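Local coordinates for protein manganese-free pseudocatalase (Thermus thermophilus, PDB 2CWL) that probably breaks down hydrogen peroxide to water and oxygen as a manganese catalase, although this form was crystallised without its manganese, at residues E11-K16 against N171-E176. Residues are numbered along the deposited sequence; the frame is centred on the assembly and turned at random.
Sequences ELPMPK and NPVARE
Pro172 O accepts the first-turn helical hydrogen bond from Glu176 N (2.9 Å) and is also touched by Pro13 CG at 3.7 Å. The helix that starts here, 172-200, belongs to the ferritin-like bundle of manganese catalases, and the irregular chain 11-16 is laid over its first turn. No hydrogen bond joins the two segments; the contact rests on van der Waals packing of side chains against rings and backbone, with 286 Å² buried in total. The Pro13 ring spans the turn from Val173 to Glu176, its CG lying 3.7 Å from Val173 CA while its CD meets Glu176 CB at 3.9 Å. Cutting the Pro13 ring back to an alanine removes CG and CD, which would probably open a gap over Val173 CA and the Glu176 methylene groups. Val173 contributes most from the helix side. With CG1 anti to the backbone N (chi1 -172°), its other methyl, CG2, is directed into the chain opposite, where it comes within 3.3 Å of Pro13 O. The same methyl lies 3.7 Å from Pro15 N and 3.9 Å from Pro15 CD, so it nests against backbone and ring together. Val173 also touches Ser83 of helix 57-85, where Leu12 packs on Leu76, Ala79 and Thr80. Glu176 touches the loop with its aliphatic part only: the bend at chi2 (58°) turns the carboxylate off the line of CB and CG, and OE2 forms a salt bridge with Lys223 NZ of helix 219-226. On the side facing helix 57-85, Leu12 CD2 approaches Val173 O to 4.1 Å.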
loop_
_atom_site.group_PDB
_atom_site.type_symbol
_atom_site.label_atom_id
_atom_site.label_comp_id
_atom_site.label_asym_id
_atom_site.label_seq_id
_atom_site.Cartn_x
_atom_site.Cartn_y
_atom_site.Cartn_z
ATOM N N GLU A 11 7.501 -0.442 35.241
ATOM C CA GLU A 11 6.348 -1.166 35.746
ATOM C C GLU A 11 5.117 -0.407 35.265
ATOM O O GLU A 11 5.082 0.821 35.319
ATOM C CB GLU A 11 6.361 -1.174 37.276
ATOM C CG GLU A 11 5.183 -1.893 37.920
ATOM C CD GLU A 11 5.114 -1.657 39.421
ATOM O OE1 GLU A 11 6.174 -1.400 40.025
ATOM O OE2 GLU A 11 4.008 -1.739 39.999
ATOM N N LEU A 12 4.116 -1.131 34.783
ATOM C CA LEU A 12 2.887 -0.494 34.326
ATOM C C LEU A 12 1.766 -0.813 35.297
ATOM O O LEU A 12 1.717 -1.908 35.860
ATOM C CB LEU A 12 2.492 -1.010 32.940
ATOM C CG LEU A 12 3.326 -0.591 31.730
ATOM C CD1 LEU A 12 2.792 -1.306 30.494
ATOM C CD2 LEU A 12 3.259 0.918 31.544
ATOM N N PRO A 13 0.854 0.147 35.521
ATOM C CA PRO A 13 -0.262 -0.098 36.435
ATOM C C PRO A 13 -1.276 -0.983 35.715
ATOM O O PRO A 13 -1.194 -1.169 34.496
ATOM C CB PRO A 13 -0.799 1.305 36.705
ATOM C CG PRO A 13 -0.564 1.999 35.388
ATOM C CD PRO A 13 0.842 1.538 35.031
ATOM N N MET A 14 -2.228 -1.529 36.459
ATOM C CA MET A 14 -3.239 -2.396 35.868
ATOM C C MET A 14 -4.484 -1.586 35.509
ATOM O O MET A 14 -4.948 -0.765 36.294
ATOM C CB MET A 14 -3.600 -3.512 36.852
ATOM C CG MET A 14 -4.205 -4.745 36.208
ATOM S SD MET A 14 -4.579 -6.034 37.413
ATOM C CE MET A 14 -6.364 -5.993 37.386
ATOM N N PRO A 15 -5.041 -1.806 34.307
ATOM C CA PRO A 15 -6.238 -1.077 33.872
ATOM C C PRO A 15 -7.486 -1.520 34.638
ATOM O O PRO A 15 -7.586 -2.676 35.042
ATOM C CB PRO A 15 -6.315 -1.417 32.388
ATOM C CG PRO A 15 -5.802 -2.828 32.356
ATOM C CD PRO A 15 -4.594 -2.755 33.271
ATOM N N LYS A 16 -8.426 -0.599 34.844
ATOM C CA LYS A 16 -9.665 -0.917 35.555
ATOM C C LYS A 16 -10.583 -1.754 34.676
ATOM O O LYS A 16 -11.301 -2.629 35.160
ATOM C CB LYS A 16 -10.408 0.360 35.964
ATOM C CG LYS A 16 -9.719 1.192 37.030
ATOM C CD LYS A 16 -10.612 2.343 37.491
ATOM C CE LYS A 16 -10.948 3.293 36.351
ATOM N NZ LYS A 16 -11.793 4.438 36.803
ATOM N N ASN A 171 -6.365 7.250 30.685
ATOM C CA ASN A 171 -6.024 5.943 31.246
ATOM C C ASN A 171 -4.639 5.978 31.886
ATOM O O ASN A 171 -3.660 6.353 31.243
ATOM C CB ASN A 171 -6.030 4.876 30.146
ATOM C CG ASN A 171 -7.375 4.743 29.464
ATOM O OD1 ASN A 171 -8.284 4.083 29.971
ATOM N ND2 ASN A 171 -7.513 5.382 28.311
ATOM N N PRO A 172 -4.538 5.591 33.167
ATOM C CA PRO A 172 -3.239 5.598 33.843
ATOM C C PRO A 172 -2.180 4.704 33.196
ATOM O O PRO A 172 -0.993 5.005 33.263
ATOM C CB PRO A 172 -3.588 5.149 35.259
ATOM C CG PRO A 172 -4.943 5.742 35.454
ATOM C CD PRO A 172 -5.627 5.396 34.141
ATOM N N VAL A 173 -2.597 3.605 32.574
ATOM C CA VAL A 173 -1.622 2.723 31.943
ATOM C C VAL A 173 -1.002 3.436 30.746
ATOM O O VAL A 173 0.210 3.392 30.537
ATOM C CB VAL A 173 -2.262 1.400 31.466
ATOM C CG1 VAL A 173 -1.176 0.443 30.988
ATOM C CG2 VAL A 173 -3.060 0.768 32.597
ATOM N N ALA A 174 -1.843 4.104 29.965
ATOM C CA ALA A 174 -1.370 4.831 28.796
ATOM C C ALA A 174 -0.517 6.030 29.202
ATOM O O ALA A 174 0.542 6.282 28.621
ATOM C CB ALA A 174 -2.561 5.290 27.956
ATOM N N ARG A 175 -0.974 6.772 30.205
ATOM C CA ARG A 175 -0.240 7.946 30.654
ATOM C C ARG A 175 1.078 7.625 31.351
ATOM O O ARG A 175 2.016 8.417 31.294
ATOM C CB ARG A 175 -1.133 8.816 31.544
ATOM C CG ARG A 175 -2.250 9.487 30.752
ATOM C CD ARG A 175 -2.879 10.653 31.501
ATOM N NE ARG A 175 -3.589 11.535 30.577
ATOM C CZ ARG A 175 -4.150 12.693 30.913
ATOM N NH1 ARG A 175 -4.093 13.128 32.165
ATOM N NH2 ARG A 175 -4.755 13.429 29.988
ATOM N N GLU A 176 1.164 6.466 31.999
ATOM C CA GLU A 176 2.411 6.090 32.662
ATOM C C GLU A 176 3.439 5.789 31.572
ATOM O O GLU A 176 4.581 6.246 31.631
ATOM C CB GLU A 176 2.199 4.858 33.544
ATOM C CG GLU A 176 3.280 4.649 34.595
ATOM C CD GLU A 176 3.426 5.840 35.532
ATOM O OE1 GLU A 176 2.402 6.465 35.878
ATOM O OE2 GLU A 176 4.564 6.145 35.938
#